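Local structure of D-mannonate dehydratase (Streptococcus suis, 3BDK) at residues 22-28 / 44-50; 250-256 / 280-286. The protein probably catalyses the metal-dependent dehydration of D-mannonate to 2-dehydro-3-deoxy-D-gluconate, using manganese(II) or iron(II). One frame throughout, in Å; residues are numbered along the deposited sequence.

Contact 1 (22-28 / 44-50); sequences KMSFRWY and GMQGIVT. With DNO (D-mannose), chain C.
Met23 and Arg26 run beside Gln46, Gly47 and Val49 at the seam of a xylose isomerase-like TIM barrel, where an irregular 22-28 segment flanks strand 47-50. The tight part is buried. Met23 O is gripped twice, by Gln46 N at 3.0 Å and by Gly47 N at 2.9 Å, the second donor lying in the carbonyl plane. Farther along, at the single bridge Arg26-Val49, Trp27 N gives a short bond to Val49 O (2.7 Å). The Met45 side chain, bent at chi2 and chi3, crosses Phe25 at about a right angle and packs its CE 3.4 Å from Phe25 CD2, while its SD makes an oblique Met-aromatic contact with the ring; helix 348-368 packs against this pair. Ile48 CD1 meets Trp27 CB at 3.7 Å. The looser side lies at Lys22 and Gln46, both partly exposed: here Lys22 CE passes Gln46 OE1 at 4.0 Å, and the ammonium goes instead to a salt bridge with Glu79. At the other end Arg26 is extended from CG to NE; its guanidinium edge faces D-mannose O5, to which NH1 gives a weak bond. Thr50 closes this end of the contact: with OG1 anti to the backbone N (chi1 -177°), it donates to Trp27 O at 2.6 Å.

Contact 2 (250-256 / 280-286); sequences EHNGITM and NRINFMH. With MN (manganese (II) ion), chain D.
Thr255 and His286 meet through their first torsions: at chi1 -63° Thr255 swings CG2 anti to the backbone N and out to 3.7 Å from His286 CD2, while chi1 -85° in His286 directs the imidazole to the manganese. The setting is a beta-alpha-beta crossover of the TIM barrel, strands 252-256 and 282-286 running parallel at a 16° angle and joined through helices 258-262 and 269-278. The register is not even. Ile254 pairs with Ile282 but Met256 with Met285, so one extra residue of the second strand forms a beta bulge near Asn283 and Phe284. Before it, Ile254 N donates almost straight to Arg281 O (3.2 Å); past it, Met256 N reaches Phe284 O, also at 3.2 Å. One face carries Ile254, Met256, Ile282 and Met285; the first three pack on helix 269-278, Met285 on Trp323. Met256 CB lies 3.7 Å from Met285 SD and 3.9 Å from Ile282 CD1. Across the sheet, Thr255 and Phe284 point the same way, side by side, Thr255 OG1 3.5 Å from Phe284 CD1. His286 N sits above the plane of the Met256 carbonyl to which it is bonded. The His286 ring shares the manganese with His219 and Asp330, ND1 standing 2.5 Å from the metal.

In the fold
Contact 1 precedes contact 2 along the chain, and their centres lie about 17 Å apart, yet both belong to one parallel sheet. Strand 47-50 is an outermost strand of it, whereas 252-257 and 282-286 lie toward the other end, the latter next to strand 327-328. Backbone bonds from Lys22 and Ser24 to Gly325 and Leu327 let segment 22-28 bridge the two ends, consistent with closure of the barrel. Within it the contacts touch directly, Val49 CG2 packing 4.2 Å from Phe284 CZ. They also converge on the active site: contact 1 supplies Arg26 and Tyr28 to the sugar pocket, contact 2 supplies a metal ligand, and Glu84 makes weak interactions with both Arg26 and His286.

Contact 1 (22-28 / 44-50)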
ATOM      1  N   LYS A  22       3.132   5.284  14.922  1.00 54.17           N
ATOM      2  CA  LYS A  22       1.888   5.843  14.463  1.00 52.88           C
ATOM      3  C   LYS A  22       2.002   6.386  13.040  1.00 51.35           C
ATOM      4  O   LYS A  22       2.530   7.467  12.810  1.00 51.13           O
ATOM      5  CB  LYS A  22       1.390   6.896  15.462  1.00 52.78           C
ATOM      6  CG  LYS A  22       1.176   6.312  16.880  1.00 53.67           C
ATOM      7  CD  LYS A  22       0.990   7.390  17.961  1.00 54.37           C
ATOM      8  CE  LYS A  22      -0.304   8.185  17.754  1.00 56.55           C
ATOM      9  NZ  LYS A  22      -0.622   9.100  18.883  1.00 58.15           N
ATOM     10  N   MET A  23       1.484   5.626  12.085  1.00 49.56           N
ATOM     11  CA  MET A  23       1.526   6.030  10.689  1.00 47.98           C
ATOM     12  C   MET A  23       0.999   7.443  10.559  1.00 46.78           C
ATOM     13  O   MET A  23      -0.014   7.772  11.150  1.00 46.92           O
ATOM     14  CB  MET A  23       0.709   5.067   9.824  1.00 47.75           C
ATOM     15  CG  MET A  23       1.419   4.631   8.538  1.00 47.79           C
ATOM     16  SD  MET A  23       2.918   3.641   8.794  1.00 44.75           S
ATOM     17  CE  MET A  23       2.357   2.537  10.090  1.00 45.66           C
ATOM     18  N   SER A  24       1.704   8.274   9.795  1.00 45.47           N
ATOM     19  CA  SER A  24       1.398   9.699   9.693  1.00 44.16           C
ATOM     20  C   SER A  24       1.518  10.159   8.261  1.00 43.50           C
ATOM     21  O   SER A  24       1.802   9.353   7.405  1.00 43.39           O
ATOM     22  CB  SER A  24       2.322  10.487  10.597  1.00 43.88           C
ATOM     23  OG  SER A  24       2.272   9.920  11.886  1.00 43.86           O
ATOM     24  N   PHE A  25       1.325  11.445   7.999  1.00 43.13           N
ATOM     25  CA  PHE A  25       1.132  11.903   6.631  1.00 43.65           C
ATOM     26  C   PHE A  25       1.128  13.428   6.591  1.00 44.91           C
ATOM     27  O   PHE A  25       0.413  14.076   7.355  1.00 45.22           O
ATOM     28  CB  PHE A  25      -0.221  11.374   6.132  1.00 42.61           C
ATOM     29  CG  PHE A  25      -0.288  11.099   4.666  1.00 40.63           C
ATOM     30  CD1 PHE A  25      -0.913  11.989   3.814  1.00 39.62           C
ATOM     31  CD2 PHE A  25       0.222   9.917   4.133  1.00 39.65           C
ATOM     32  CE1 PHE A  25      -1.005  11.724   2.449  1.00 38.45           C
ATOM     33  CE2 PHE A  25       0.130   9.646   2.763  1.00 36.50           C
ATOM     34  CZ  PHE A  25      -0.475  10.543   1.932  1.00 38.21           C
ATOM     35  N   ARG A  26       1.908  14.015   5.695  1.00 46.41           N
ATOM     36  CA  ARG A  26       2.032  15.463   5.685  1.00 48.24           C
ATOM     37  C   ARG A  26       0.821  16.117   5.056  1.00 49.54           C
ATOM     38  O   ARG A  26       0.358  15.675   4.007  1.00 50.15           O
ATOM     39  CB  ARG A  26       3.305  15.904   4.965  1.00 48.15           C
ATOM     40  CG  ARG A  26       3.677  17.348   5.210  1.00 47.78           C
ATOM     41  CD  ARG A  26       5.079  17.606   4.754  1.00 49.30           C
ATOM     42  NE  ARG A  26       5.442  19.019   4.765  1.00 49.73           N
ATOM     43  CZ  ARG A  26       6.688  19.454   4.603  1.00 49.07           C
ATOM     44  NH1 ARG A  26       7.660  18.574   4.416  1.00 46.58           N
ATOM     45  NH2 ARG A  26       6.961  20.758   4.628  1.00 48.70           N
ATOM     46  N   TRP A  27       0.310  17.162   5.704  1.00 51.19           N
ATOM     47  CA  TRP A  27      -0.785  17.957   5.156  1.00 52.78           C
ATOM     48  C   TRP A  27      -0.403  19.443   5.145  1.00 53.62           C
ATOM     49  O   TRP A  27      -0.002  20.001   6.164  1.00 53.54           O
ATOM     50  CB  TRP A  27      -2.087  17.697   5.932  1.00 53.09           C
ATOM     51  CG  TRP A  27      -3.299  18.408   5.361  1.00 54.27           C
ATOM     52  CD1 TRP A  27      -3.911  18.169   4.154  1.00 54.34           C
ATOM     53  CD2 TRP A  27      -4.037  19.472   5.977  1.00 55.05           C
ATOM     54  NE1 TRP A  27      -4.979  19.023   3.984  1.00 53.82           N
ATOM     55  CE2 TRP A  27      -5.080  19.832   5.082  1.00 53.73           C
ATOM     56  CE3 TRP A  27      -3.917  20.160   7.199  1.00 54.56           C
ATOM     57  CZ2 TRP A  27      -5.994  20.842   5.365  1.00 53.29           C
ATOM     58  CZ3 TRP A  27      -4.826  21.173   7.481  1.00 54.17           C
ATOM     59  CH2 TRP A  27      -5.854  21.504   6.565  1.00 54.31           C
ATOM     60  N   TYR A  28      -0.526  20.071   3.982  1.00 54.76           N
ATOM     61  CA  TYR A  28      -0.071  21.454   3.792  1.00 56.01           C
ATOM     62  C   TYR A  28      -1.080  22.556   4.168  1.00 56.68           C
ATOM     63  O   TYR A  28      -1.011  23.681   3.647  1.00 56.59           O
ATOM     64  CB  TYR A  28       0.458  21.648   2.357  1.00 56.26           C
ATOM     65  CG  TYR A  28       1.866  21.128   2.200  1.00 56.80           C
ATOM     66  CD1 TYR A  28       2.116  19.756   2.082  1.00 56.68           C
ATOM     67  CD2 TYR A  28       2.955  22.002   2.203  1.00 56.94           C
ATOM     68  CE1 TYR A  28       3.421  19.272   1.959  1.00 57.38           C
ATOM     69  CE2 TYR A  28       4.258  21.529   2.079  1.00 57.02           C
ATOM     70  CZ  TYR A  28       4.487  20.163   1.960  1.00 57.52           C
ATOM     71  OH  TYR A  28       5.784  19.693   1.839  1.00 57.80           O
ATOM     72  N   GLY A  44      -5.317   2.474   8.716  1.00 48.88           N
ATOM     73  CA  GLY A  44      -4.303   2.601   9.770  1.00 49.17           C
ATOM     74  C   GLY A  44      -3.673   3.972   9.999  1.00 49.04           C
ATOM     75  O   GLY A  44      -2.868   4.147  10.918  1.00 48.70           O
ATOM     76  N   MET A  45      -4.037   4.933   9.162  1.00 49.16           N
ATOM     77  CA  MET A  45      -3.450   6.264   9.207  1.00 49.68           C
ATOM     78  C   MET A  45      -3.955   7.002  10.421  1.00 49.76           C
ATOM     79  O   MET A  45      -5.172   7.137  10.606  1.00 50.03           O
ATOM     80  CB  MET A  45      -3.822   7.042   7.948  1.00 49.65           C
ATOM     81  CG  MET A  45      -3.188   8.419   7.857  1.00 51.64           C
ATOM     82  SD  MET A  45      -1.396   8.369   7.952  1.00 52.74           S
ATOM     83  CE  MET A  45      -0.968   7.695   6.344  1.00 54.09           C
ATOM     84  N   GLN A  46      -3.021   7.486  11.239  1.00 49.83           N
ATOM     85  CA  GLN A  46      -3.349   8.154  12.508  1.00 49.53           C
ATOM     86  C   GLN A  46      -2.889   9.611  12.539  1.00 49.62           C
ATOM     87  O   GLN A  46      -3.707  10.536  12.659  1.00 49.67           O
ATOM     88  CB  GLN A  46      -2.721   7.416  13.693  1.00 49.33           C
ATOM     89  CG  GLN A  46      -2.952   5.920  13.744  1.00 48.22           C
ATOM     90  CD  GLN A  46      -2.740   5.367  15.135  1.00 47.02           C
ATOM     91  OE1 GLN A  46      -3.180   5.965  16.114  1.00 48.88           O
ATOM     92  NE2 GLN A  46      -2.079   4.226  15.234  1.00 45.30           N
ATOM     93  N   GLY A  47      -1.573   9.794  12.442  1.00 49.52           N
ATOM     94  CA  GLY A  47      -0.946  11.086  12.625  1.00 49.14           C
ATOM     95  C   GLY A  47      -1.030  11.946  11.393  1.00 49.53           C
ATOM     96  O   GLY A  47      -0.954  11.457  10.267  1.00 49.42           O
ATOM     97  N   ILE A  48      -1.203  13.238  11.602  1.00 49.50           N
ATOM     98  CA  ILE A  48      -1.027  14.170  10.531  1.00 50.20           C
ATOM     99  C   ILE A  48       0.318  14.871  10.813  1.00 50.63           C
ATOM    100  O   ILE A  48       0.873  14.728  11.910  1.00 50.80           O
ATOM    101  CB  ILE A  48      -2.264  15.103  10.399  1.00 50.32           C
ATOM    102  CG1 ILE A  48      -2.449  15.575   8.955  1.00 50.48           C
ATOM    103  CG2 ILE A  48      -2.183  16.279  11.352  1.00 51.06           C
ATOM    104  CD1 ILE A  48      -3.883  15.938   8.615  1.00 50.72           C
ATOM    105  N   VAL A  49       0.853  15.576   9.818  1.00 50.88           N
ATOM    106  CA  VAL A  49       2.157  16.223   9.893  1.00 51.03           C
ATOM    107  C   VAL A  49       2.058  17.516   9.088  1.00 52.39           C
ATOM    108  O   VAL A  49       1.840  17.494   7.876  1.00 52.55           O
ATOM    109  CB  VAL A  49       3.277  15.320   9.312  1.00 50.73           C
ATOM    110  CG1 VAL A  49       4.509  16.135   8.953  1.00 50.10           C
ATOM    111  CG2 VAL A  49       3.643  14.213  10.274  1.00 48.86           C
ATOM    112  N   THR A  50       2.200  18.649   9.760  1.00 53.74           N
ATOM    113  CA  THR A  50       1.991  19.935   9.106  1.00 54.97           C
ATOM    114  C   THR A  50       2.754  21.062   9.804  1.00 55.84           C
ATOM    115  O   THR A  50       3.434  20.844  10.806  1.00 55.82           O
ATOM    116  CB  THR A  50       0.475  20.284   9.026  1.00 54.88           C
ATOM    117  OG1 THR A  50       0.289  21.519   8.307  1.00 55.09           O
ATOM    118  CG2 THR A  50      -0.129  20.388  10.419  1.00 54.81           C
TER
HETATM  119  C1  DNO C 387      12.193  17.701   0.674  1.00 76.00           C
HETATM  120  C2  DNO C 387      10.835  17.479   1.361  1.00 76.10           C
HETATM  121  C3  DNO C 387       9.904  18.732   1.396  1.00 76.65           C
HETATM  122  C4  DNO C 387      10.378  20.087   2.015  1.00 77.21           C
HETATM  123  C5  DNO C 387      11.255  20.078   3.303  1.00 77.64           C
HETATM  124  C6  DNO C 387      11.015  21.367   4.099  1.00 77.45           C
HETATM  125  O1  DNO C 387      12.921  16.744   0.406  1.00 74.57           O
HETATM  126  O2  DNO C 387      11.023  16.916   2.672  1.00 75.96           O
HETATM  127  O3  DNO C 387       8.700  18.372   2.067  1.00 77.21           O
HETATM  128  O4  DNO C 387      10.982  20.890   0.992  1.00 76.63           O
HETATM  129  O5  DNO C 387      10.994  18.964   4.172  1.00 77.91           O
HETATM  130  O6  DNO C 387      12.038  22.316   3.784  1.00 76.74           O

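Contact 2 (250-256 / 280-286)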
ATOM      1  N   GLU A 250      17.976  13.108  24.924  1.00 47.79           N
ATOM      2  CA  GLU A 250      16.996  12.409  24.093  1.00 46.79           C
ATOM      3  C   GLU A 250      16.071  13.366  23.314  1.00 45.23           C
ATOM      4  O   GLU A 250      15.551  12.995  22.285  1.00 45.00           O
ATOM      5  CB  GLU A 250      16.300  11.292  24.903  1.00 47.32           C
ATOM      6  CG  GLU A 250      17.109   9.928  24.866  1.00 49.04           C
ATOM      7  CD  GLU A 250      17.480   9.254  26.241  1.00 52.68           C
ATOM      8  OE1 GLU A 250      17.907   9.952  27.204  1.00 53.26           O
ATOM      9  OE2 GLU A 250      17.408   7.994  26.327  1.00 52.36           O
ATOM     10  N   HIS A 251      15.949  14.611  23.770  1.00 44.14           N
ATOM     11  CA  HIS A 251      15.201  15.688  23.068  1.00 43.08           C
ATOM     12  C   HIS A 251      15.938  16.336  21.879  1.00 42.54           C
ATOM     13  O   HIS A 251      15.358  17.164  21.153  1.00 42.42           O
ATOM     14  CB  HIS A 251      14.837  16.787  24.073  1.00 43.00           C
ATOM     15  CG  HIS A 251      13.669  16.443  24.944  1.00 43.49           C
ATOM     16  ND1 HIS A 251      13.655  15.341  25.776  1.00 43.07           N
ATOM     17  CD2 HIS A 251      12.470  17.048  25.102  1.00 43.21           C
ATOM     18  CE1 HIS A 251      12.497  15.284  26.405  1.00 43.23           C
ATOM     19  NE2 HIS A 251      11.761  16.311  26.017  1.00 42.58           N
ATOM     20  N   ASN A 252      17.219  15.981  21.727  1.00 41.79           N
ATOM     21  CA  ASN A 252      18.083  16.377  20.613  1.00 41.39           C
ATOM     22  C   ASN A 252      18.235  15.177  19.703  1.00 41.11           C
ATOM     23  O   ASN A 252      19.054  14.293  19.966  1.00 41.08           O
ATOM     24  CB  ASN A 252      19.466  16.785  21.145  1.00 41.39           C
ATOM     25  CG  ASN A 252      20.376  17.373  20.077  1.00 40.92           C
ATOM     26  OD1 ASN A 252      19.962  18.230  19.286  1.00 41.14           O
ATOM     27  ND2 ASN A 252      21.635  16.927  20.062  1.00 39.12           N
ATOM     28  N   GLY A 253      17.427  15.137  18.648  1.00 41.02           N
ATOM     29  CA  GLY A 253      17.349  13.960  17.776  1.00 40.27           C
ATOM     30  C   GLY A 253      17.354  14.231  16.281  1.00 39.86           C
ATOM     31  O   GLY A 253      17.503  15.370  15.806  1.00 39.76           O
ATOM     32  N   ILE A 254      17.210  13.152  15.532  1.00 39.59           N
ATOM     33  CA  ILE A 254      17.177  13.220  14.081  1.00 38.63           C
ATOM     34  C   ILE A 254      15.823  12.776  13.543  1.00 38.62           C
ATOM     35  O   ILE A 254      15.031  12.098  14.224  1.00 38.43           O
ATOM     36  CB  ILE A 254      18.269  12.321  13.455  1.00 38.60           C
ATOM     37  CG1 ILE A 254      18.042  10.857  13.846  1.00 37.56           C
ATOM     38  CG2 ILE A 254      19.665  12.802  13.865  1.00 37.79           C
ATOM     39  CD1 ILE A 254      19.008   9.903  13.243  1.00 35.46           C
ATOM     40  N   THR A 255      15.562  13.197  12.316  1.00 37.97           N
ATOM     41  CA  THR A 255      14.627  12.519  11.477  1.00 37.35           C
ATOM     42  C   THR A 255      15.465  11.600  10.595  1.00 37.13           C
ATOM     43  O   THR A 255      16.211  12.073   9.726  1.00 37.42           O
ATOM     44  CB  THR A 255      13.870  13.508  10.614  1.00 37.24           C
ATOM     45  OG1 THR A 255      13.105  14.375  11.454  1.00 37.00           O
ATOM     46  CG2 THR A 255      12.949  12.777   9.682  1.00 36.99           C
ATOM     47  N   MET A 256      15.360  10.293  10.839  1.00 36.84           N
ATOM     48  CA  MET A 256      15.987   9.285   9.986  1.00 36.38           C
ATOM     49  C   MET A 256      15.250   9.165   8.642  1.00 35.94           C
ATOM     50  O   MET A 256      14.370   8.320   8.471  1.00 35.89           O
ATOM     51  CB  MET A 256      16.030   7.932  10.690  1.00 36.41           C
ATOM     52  CG  MET A 256      16.571   6.767   9.802  1.00 38.22           C
ATOM     53  SD  MET A 256      18.072   7.100   8.796  1.00 39.98           S
ATOM     54  CE  MET A 256      19.326   7.139  10.084  1.00 38.44           C
ATOM     55  N   ASN A 280      18.607   5.811  21.482  1.00 44.32           N
ATOM     56  CA  ASN A 280      17.285   6.403  21.679  1.00 43.50           C
ATOM     57  C   ASN A 280      17.204   7.788  21.032  1.00 42.75           C
ATOM     58  O   ASN A 280      16.792   8.772  21.661  1.00 42.89           O
ATOM     59  CB  ASN A 280      16.902   6.449  23.179  1.00 44.07           C
ATOM     60  CG  ASN A 280      15.400   6.734  23.405  1.00 45.59           C
ATOM     61  OD1 ASN A 280      14.541   5.942  23.003  1.00 47.79           O
ATOM     62  ND2 ASN A 280      15.088   7.868  24.046  1.00 44.32           N
ATOM     63  N   ARG A 281      17.595   7.875  19.769  1.00 41.62           N
ATOM     64  CA  ARG A 281      17.732   9.187  19.163  1.00 40.86           C
ATOM     65  C   ARG A 281      16.954   9.389  17.863  1.00 39.94           C
ATOM     66  O   ARG A 281      17.139  10.390  17.162  1.00 39.50           O
ATOM     67  CB  ARG A 281      19.225   9.554  19.010  1.00 41.43           C
ATOM     68  CG  ARG A 281      19.916  10.002  20.319  1.00 42.63           C
ATOM     69  CD  ARG A 281      19.067  11.050  21.065  1.00 45.05           C
ATOM     70  NE  ARG A 281      19.696  11.597  22.268  1.00 47.09           N
ATOM     71  CZ  ARG A 281      19.907  10.917  23.392  1.00 47.90           C
ATOM     72  NH1 ARG A 281      19.561   9.638  23.487  1.00 46.68           N
ATOM     73  NH2 ARG A 281      20.467  11.523  24.430  1.00 47.77           N
ATOM     74  N   ILE A 282      16.076   8.446  17.544  1.00 39.03           N
ATOM     75  CA  ILE A 282      15.162   8.642  16.440  1.00 38.30           C
ATOM     76  C   ILE A 282      13.872   9.224  17.007  1.00 37.62           C
ATOM     77  O   ILE A 282      13.192   8.561  17.776  1.00 37.53           O
ATOM     78  CB  ILE A 282      14.871   7.338  15.667  1.00 38.27           C
ATOM     79  CG1 ILE A 282      16.166   6.640  15.259  1.00 38.49           C
ATOM     80  CG2 ILE A 282      14.021   7.647  14.450  1.00 39.16           C
ATOM     81  CD1 ILE A 282      16.076   5.863  13.940  1.00 40.04           C
ATOM     82  N   ASN A 283      13.552  10.455  16.623  1.00 36.99           N
ATOM     83  CA  ASN A 283      12.344  11.117  17.103  1.00 36.54           C
ATOM     84  C   ASN A 283      11.306  11.292  16.000  1.00 36.23           C
ATOM     85  O   ASN A 283      10.291  11.962  16.189  1.00 36.04           O
ATOM     86  CB  ASN A 283      12.687  12.474  17.722  1.00 36.41           C
ATOM     87  CG  ASN A 283      13.500  12.344  18.994  1.00 36.08           C
ATOM     88  OD1 ASN A 283      14.133  13.301  19.441  1.00 36.55           O
ATOM     89  ND2 ASN A 283      13.487  11.155  19.587  1.00 33.98           N
ATOM     90  N   PHE A 284      11.567  10.685  14.846  1.00 35.82           N
ATOM     91  CA  PHE A 284      10.725  10.875  13.672  1.00 35.44           C
ATOM     92  C   PHE A 284      11.356  10.250  12.432  1.00 36.28           C
ATOM     93  O   PHE A 284      12.570  10.054  12.374  1.00 36.61           O
ATOM     94  CB  PHE A 284      10.464  12.364  13.435  1.00 35.13           C
ATOM     95  CG  PHE A 284       9.514  12.640  12.305  1.00 35.48           C
ATOM     96  CD1 PHE A 284       9.702  13.734  11.477  1.00 35.99           C
ATOM     97  CD2 PHE A 284       8.432  11.807  12.071  1.00 36.38           C
ATOM     98  CE1 PHE A 284       8.829  13.991  10.436  1.00 34.84           C
ATOM     99  CE2 PHE A 284       7.557  12.059  11.034  1.00 34.64           C
ATOM    100  CZ  PHE A 284       7.755  13.153  10.215  1.00 34.75           C
ATOM    101  N   MET A 285      10.525   9.937  11.444  1.00 36.50           N
ATOM    102  CA  MET A 285      10.865   8.934  10.444  1.00 36.11           C
ATOM    103  C   MET A 285      10.406   9.361   9.054  1.00 35.99           C
ATOM    104  O   MET A 285       9.229   9.655   8.842  1.00 36.59           O
ATOM    105  CB  MET A 285      10.248   7.581  10.809  1.00 35.85           C
ATOM    106  CG  MET A 285      11.146   6.701  11.664  1.00 36.34           C
ATOM    107  SD  MET A 285      12.729   6.349  10.876  1.00 36.37           S
ATOM    108  CE  MET A 285      12.440   4.692  10.261  1.00 37.40           C
ATOM    109  N   HIS A 286      11.340   9.393   8.110  1.00 35.03           N
ATOM    110  CA  HIS A 286      10.999   9.486   6.696  1.00 34.20           C
ATOM    111  C   HIS A 286      11.393   8.216   5.949  1.00 33.79           C
ATOM    112  O   HIS A 286      12.568   7.997   5.654  1.00 33.98           O
ATOM    113  CB  HIS A 286      11.675  10.701   6.061  1.00 34.16           C
ATOM    114  CG  HIS A 286      10.906  11.975   6.222  1.00 34.53           C
ATOM    115  ND1 HIS A 286      10.789  12.907   5.213  1.00 35.29           N
ATOM    116  CD2 HIS A 286      10.214  12.472   7.275  1.00 35.12           C
ATOM    117  CE1 HIS A 286      10.057  13.922   5.638  1.00 35.84           C
ATOM    118  NE2 HIS A 286       9.696  13.683   6.885  1.00 35.34           N
TER
HETATM  119 MN    MN D 388      11.488  14.770   3.686  1.00100.95          MN